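Local coordinates for protein bradyzoite surface antigen BSR4 (Toxoplasma gondii, PDB 2JKS) that serves as a zinc-binding surface antigen of the bradyzoite stage and probably takes part in host-cell attachment or immune recognition, at residues Ser47-Gln50 / Ala51-Ile54; Thr231-Val234 / Glu235-Pro238. All coordinates share one frame; numbering follows the deposited sequence.

Contact 1. Residues Ser47-Gln50 / Ala51-Ile54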
ATOM      1  N   SER A  47       6.608  11.816  27.018  1.00 35.82           N
ATOM      2  CA  SER A  47       7.090  11.976  28.375  1.00 39.04           C
ATOM      3  C   SER A  47       6.596  13.280  28.963  1.00 40.51           C
ATOM      4  O   SER A  47       6.306  14.233  28.241  1.00 39.21           O
ATOM      5  CB  SER A  47       8.615  11.846  28.438  1.00 40.05           C
ATOM      6  OG  SER A  47       9.251  12.912  27.777  1.00 43.42           O
ATOM      7  N   ALA A  48       6.455  13.301  30.281  1.00 42.50           N
ATOM      8  CA  ALA A  48       5.904  14.449  30.941  1.00 44.93           C
ATOM      9  C   ALA A  48       6.536  14.574  32.311  1.00 47.59           C
ATOM     10  O   ALA A  48       7.143  13.628  32.825  1.00 46.18           O
ATOM     11  CB  ALA A  48       4.403  14.314  31.060  1.00 44.63           C
ATOM     12  N   THR A  49       6.405  15.772  32.872  1.00 51.21           N
ATOM     13  CA  THR A  49       6.854  16.073  34.236  1.00 54.69           C
ATOM     14  C   THR A  49       5.899  15.384  35.218  1.00 56.75           C
ATOM     15  O   THR A  49       4.760  15.076  34.859  1.00 57.29           O
ATOM     16  CB  THR A  49       6.836  17.584  34.477  1.00 54.22           C
ATOM     17  OG1 THR A  49       5.484  18.053  34.383  1.00 55.59           O
ATOM     18  CG2 THR A  49       7.698  18.303  33.443  1.00 54.52           C
ATOM     19  N   GLN A  50       6.354  15.176  36.454  1.00 59.11           N
ATOM     20  CA  GLN A  50       5.663  14.302  37.424  1.00 60.74           C
ATOM     21  C   GLN A  50       4.158  14.539  37.698  1.00 60.28           C
ATOM     22  O   GLN A  50       3.453  13.587  38.008  1.00 60.94           O
ATOM     23  CB  GLN A  50       6.435  14.252  38.755  1.00 61.12           C
ATOM     24  CG  GLN A  50       7.857  13.642  38.662  1.00 62.47           C
ATOM     25  CD  GLN A  50       8.784  14.088  39.810  1.00 63.26           C
ATOM     26  OE1 GLN A  50       9.942  13.640  39.902  1.00 66.41           O
ATOM     27  NE2 GLN A  50       8.277  14.969  40.694  1.00 65.75           N
ATOM     28  N   ALA A  51       3.664  15.775  37.582  1.00 59.74           N
ATOM     29  CA  ALA A  51       2.240  16.072  37.885  1.00 58.82           C
ATOM     30  C   ALA A  51       1.215  15.794  36.756  1.00 58.36           C
ATOM     31  O   ALA A  51      -0.008  15.886  36.975  1.00 58.13           O
ATOM     32  CB  ALA A  51       2.081  17.517  38.412  1.00 59.19           C
ATOM     33  N   LEU A  52       1.707  15.439  35.562  1.00 57.05           N
ATOM     34  CA  LEU A  52       0.836  15.263  34.395  1.00 55.07           C
ATOM     35  C   LEU A  52       0.566  13.792  34.095  1.00 53.89           C
ATOM     36  O   LEU A  52       1.497  12.986  34.103  1.00 54.38           O
ATOM     37  CB  LEU A  52       1.453  15.937  33.166  1.00 54.65           C
ATOM     38  CG  LEU A  52       1.638  17.451  33.251  1.00 54.41           C
ATOM     39  CD1 LEU A  52       2.521  17.949  32.113  1.00 52.72           C
ATOM     40  CD2 LEU A  52       0.271  18.148  33.257  1.00 53.59           C
ATOM     41  N   SER A  53      -0.694  13.445  33.844  1.00 51.48           N
ATOM     42  CA  SER A  53      -0.999  12.129  33.303  1.00 49.55           C
ATOM     43  C   SER A  53      -1.073  12.201  31.769  1.00 48.48           C
ATOM     44  O   SER A  53      -1.676  13.129  31.208  1.00 47.55           O
ATOM     45  CB  SER A  53      -2.278  11.551  33.898  1.00 49.66           C
ATOM     46  OG  SER A  53      -3.358  12.444  33.751  1.00 50.69           O
ATOM     47  N   ILE A  54      -0.437  11.232  31.114  1.00 46.77           N
ATOM     48  CA  ILE A  54      -0.423  11.163  29.642  1.00 46.00           C
ATOM     49  C   ILE A  54      -1.369  10.049  29.233  1.00 44.60           C
ATOM     50  O   ILE A  54      -1.421   8.994  29.876  1.00 44.26           O
ATOM     51  CB  ILE A  54       1.000  10.887  29.102  1.00 46.63           C
ATOM     52  CG1 ILE A  54       2.003  11.887  29.681  1.00 47.98           C
ATOM     53  CG2 ILE A  54       1.047  10.887  27.544  1.00 47.73           C
ATOM     54  CD1 ILE A  54       3.404  11.704  29.119  1.00 49.57           C
TER
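Between Thr-49 and Leu-52 the chain reverses through a type I beta turn, closed by Leu-52 N donating to Thr-49 O at 3.2 Å with an almost straight N-H...O angle of 169°, so that the end-to-end directions of 47-50 and 51-54 finish 151° apart. Gln-50 and Ala-51 form the corner and are exposed to solvent. Behind the turn, the two arms meet through apolar side chains. The methyl of Ala-48 reaches across to Ile-54, CB to CD1 at 3.4 Å, tighter than usual van der Waals contact for two carbons. Ile-54 gets there by running CG1 beside its backbone N and then holding CD1 extended (chi2 -177°), which brings that terminal methyl against the backbone as well, 3.6 Å from Ser-47 C. These arms are not a hairpin within one sheet: strand 41-47 belongs to the five-stranded sheet of the first SRS domain and strand 53-67 to its six-stranded sheet, so the turn carries the chain from one layer of the beta sandwich to the other. Backbone hydrogen bonds from Ser-47 to Cys-16 and Phe-18, and from Ser-53 to Thr-141, tie each arm to its own neighbours. Nearer the turn, Leu-52 CB lies 4.0 Å from Ala-48 CB and 3.8 Å from Thr-49 O, the oxygen its own N-H holds. Its branch runs alongside the Thr-49 side chain, both pointing the same way, with Leu-52 CD1 3.7 Å from Thr-49 OG1. That hydroxyl therefore flanks a methyl across the turn. The side chain of Leu-52 also touches the loops that hold Phe-18 and Ser-142.

Contact 2. Residues Thr231-Val234 / Glu235-Pro238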
ATOM      1  N   THR A 231      -6.117  -5.038 -28.990  1.00 30.73           N
ATOM      2  CA  THR A 231      -5.891  -5.863 -30.174  1.00 32.42           C
ATOM      3  C   THR A 231      -6.064  -7.282 -29.744  1.00 30.14           C
ATOM      4  O   THR A 231      -5.811  -7.609 -28.575  1.00 29.23           O
ATOM      5  CB  THR A 231      -4.487  -5.627 -30.794  1.00 33.01           C
ATOM      6  OG1 THR A 231      -4.418  -4.277 -31.185  1.00 41.85           O
ATOM      7  CG2 THR A 231      -4.295  -6.429 -32.025  1.00 34.55           C
ATOM      8  N   ARG A 232      -6.545  -8.126 -30.647  1.00 28.93           N
ATOM      9  CA  ARG A 232      -6.832  -9.496 -30.318  1.00 30.79           C
ATOM     10  C   ARG A 232      -5.534 -10.349 -30.156  1.00 28.68           C
ATOM     11  O   ARG A 232      -4.582 -10.178 -30.921  1.00 29.02           O
ATOM     12  CB  ARG A 232      -7.850 -10.110 -31.313  1.00 30.71           C
ATOM     13  CG  ARG A 232      -9.234  -9.347 -31.325  1.00 35.43           C
ATOM     14  CD  ARG A 232     -10.150  -9.988 -32.373  1.00 38.66           C
ATOM     15  NE  ARG A 232     -10.573 -11.345 -31.995  1.00 48.21           N
ATOM     16  CZ  ARG A 232     -10.782 -12.358 -32.851  1.00 49.83           C
ATOM     17  NH1 ARG A 232     -10.559 -12.195 -34.153  1.00 50.12           N
ATOM     18  NH2 ARG A 232     -11.165 -13.551 -32.391  1.00 46.91           N
ATOM     19  N   PHE A 233      -5.491 -11.165 -29.090  1.00 26.90           N
ATOM     20  CA  PHE A 233      -4.386 -12.085 -28.847  1.00 27.67           C
ATOM     21  C   PHE A 233      -4.115 -13.039 -30.016  1.00 27.82           C
ATOM     22  O   PHE A 233      -2.959 -13.325 -30.278  1.00 28.42           O
ATOM     23  CB  PHE A 233      -4.595 -12.923 -27.596  1.00 26.28           C
ATOM     24  CG  PHE A 233      -4.069 -12.285 -26.337  1.00 29.48           C
ATOM     25  CD1 PHE A 233      -2.684 -12.112 -26.136  1.00 25.47           C
ATOM     26  CD2 PHE A 233      -4.957 -11.841 -25.348  1.00 26.47           C
ATOM     27  CE1 PHE A 233      -2.205 -11.510 -24.956  1.00 26.99           C
ATOM     28  CE2 PHE A 233      -4.492 -11.238 -24.165  1.00 22.93           C
ATOM     29  CZ  PHE A 233      -3.121 -11.080 -23.950  1.00 23.56           C
ATOM     30  N   VAL A 234      -5.158 -13.530 -30.694  1.00 29.49           N
ATOM     31  CA  VAL A 234      -4.957 -14.394 -31.899  1.00 31.52           C
ATOM     32  C   VAL A 234      -4.040 -13.766 -32.934  1.00 32.08           C
ATOM     33  O   VAL A 234      -3.435 -14.500 -33.716  1.00 32.35           O
ATOM     34  CB  VAL A 234      -6.240 -14.790 -32.706  1.00 32.84           C
ATOM     35  CG1 VAL A 234      -7.015 -15.914 -32.039  1.00 36.69           C
ATOM     36  CG2 VAL A 234      -7.108 -13.547 -33.120  1.00 32.11           C
ATOM     37  N   GLU A 235      -3.954 -12.440 -32.979  1.00 32.27           N
ATOM     38  CA  GLU A 235      -3.128 -11.767 -33.993  1.00 34.43           C
ATOM     39  C   GLU A 235      -1.630 -12.004 -33.802  1.00 34.62           C
ATOM     40  O   GLU A 235      -0.854 -11.847 -34.764  1.00 35.22           O
ATOM     41  CB  GLU A 235      -3.408 -10.258 -34.083  1.00 35.33           C
ATOM     42  CG  GLU A 235      -4.686  -9.876 -34.828  1.00 42.69           C
ATOM     43  CD  GLU A 235      -4.674 -10.399 -36.262  1.00 50.97           C
ATOM     44  OE1 GLU A 235      -3.751  -9.999 -37.041  1.00 54.33           O
ATOM     45  OE2 GLU A 235      -5.561 -11.228 -36.595  1.00 53.59           O
ATOM     46  N   ILE A 236      -1.229 -12.362 -32.581  1.00 32.19           N
ATOM     47  CA  ILE A 236       0.171 -12.641 -32.239  1.00 31.80           C
ATOM     48  C   ILE A 236       0.404 -14.109 -31.861  1.00 31.25           C
ATOM     49  O   ILE A 236       1.514 -14.620 -32.017  1.00 32.29           O
ATOM     50  CB  ILE A 236       0.747 -11.651 -31.188  1.00 30.67           C
ATOM     51  CG1 ILE A 236       0.049 -11.765 -29.808  1.00 28.45           C
ATOM     52  CG2 ILE A 236       0.711 -10.231 -31.751  1.00 34.44           C
ATOM     53  CD1 ILE A 236       0.659 -10.910 -28.756  1.00 30.24           C
ATOM     54  N   PHE A 237      -0.641 -14.765 -31.363  1.00 31.21           N
ATOM     55  CA  PHE A 237      -0.634 -16.193 -31.039  1.00 32.26           C
ATOM     56  C   PHE A 237      -1.739 -16.854 -31.871  1.00 32.47           C
ATOM     57  O   PHE A 237      -2.886 -17.028 -31.403  1.00 32.36           O
ATOM     58  CB  PHE A 237      -0.866 -16.472 -29.527  1.00 31.40           C
ATOM     59  CG  PHE A 237      -0.006 -15.644 -28.597  1.00 31.49           C
ATOM     60  CD1 PHE A 237       1.352 -15.383 -28.897  1.00 32.54           C
ATOM     61  CD2 PHE A 237      -0.537 -15.153 -27.415  1.00 28.08           C
ATOM     62  CE1 PHE A 237       2.154 -14.623 -28.040  1.00 31.63           C
ATOM     63  CE2 PHE A 237       0.256 -14.393 -26.548  1.00 23.35           C
ATOM     64  CZ  PHE A 237       1.595 -14.135 -26.874  1.00 30.54           C
ATOM     65  N   PRO A 238      -1.407 -17.262 -33.118  1.00 34.08           N
ATOM     66  CA  PRO A 238      -2.426 -17.851 -34.012  1.00 34.19           C
ATOM     67  C   PRO A 238      -3.268 -18.975 -33.394  1.00 34.49           C
ATOM     68  O   PRO A 238      -4.432 -19.083 -33.698  1.00 34.46           O
ATOM     69  CB  PRO A 238      -1.602 -18.381 -35.198  1.00 34.73           C
ATOM     70  CG  PRO A 238      -0.349 -17.526 -35.227  1.00 35.08           C
ATOM     71  CD  PRO A 238      -0.064 -17.229 -33.743  1.00 33.47           C
TER
HETATM   72  O   HOH W   1      -8.744 -10.978 -35.304  1.00 45.96           O
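Phe-233 O takes two backbone N-H groups, from Ile-236 N at 3.0 Å and Phe-237 N at 2.9 Å, in a short 3-10 segment that begins as strand 230-232 ends. The Ile-236 donor stands above the carbonyl plane, whereas Phe-237 N approaches nearly along the C=O axis and spans i to i+4; the Ile-236 bond, like Glu-235 N to Arg-232 O at 3.1 Å, is the i to i+3 bond of a 3-10 turn. A CA-H...O contact joins Val-234 to the Phe-237 carbonyl.

Apolar packing comes from two buried rings lying side by side and pointing the same way, Phe-233 CD1 being 3.7 Å from Phe-237 CE2. Ile-236 lays CG1 over the centre of one Phe-237 face, 3.8 Å above its plane. Phe-271 of strand 269-277 meets the Phe-233 ring edge-to-face and touches the Phe-237 side chain, and Tyr-217, Phe-240 and Trp-245 also pack on Phe-233.

Arg-232 and Glu-235 supply the polar part. Arg-232 touches Glu-216, a zinc-binding residue whose ion is not bound to this chain in the model, but its NH1 and Glu-235 OE2, opposite charges, are not in contact at 5.6 Å; Val-234 CG2 sits over the centre of one guanidinium face.

How the contacts relate
The two contacts lie on opposite sides of the chain's centre, their own centres 70 Å apart and their nearest atoms about 56 Å apart, so neither touches the other. Contact 1 comes first along the chain, in the first SRS domain, where it joins strands 41-47 and 53-67. Contact 2 follows in the second SRS domain, starting on the end of strand 230-232 of the small two-stranded sheet and running into the loop before strand 245-247. They share no sheet. Contact 1 is a surface turn away from the zinc sites; contact 2 has a buried aromatic side and lies near zinc ligands. Each belongs to the local build of its own SRS domain, so neither can bear directly on the other.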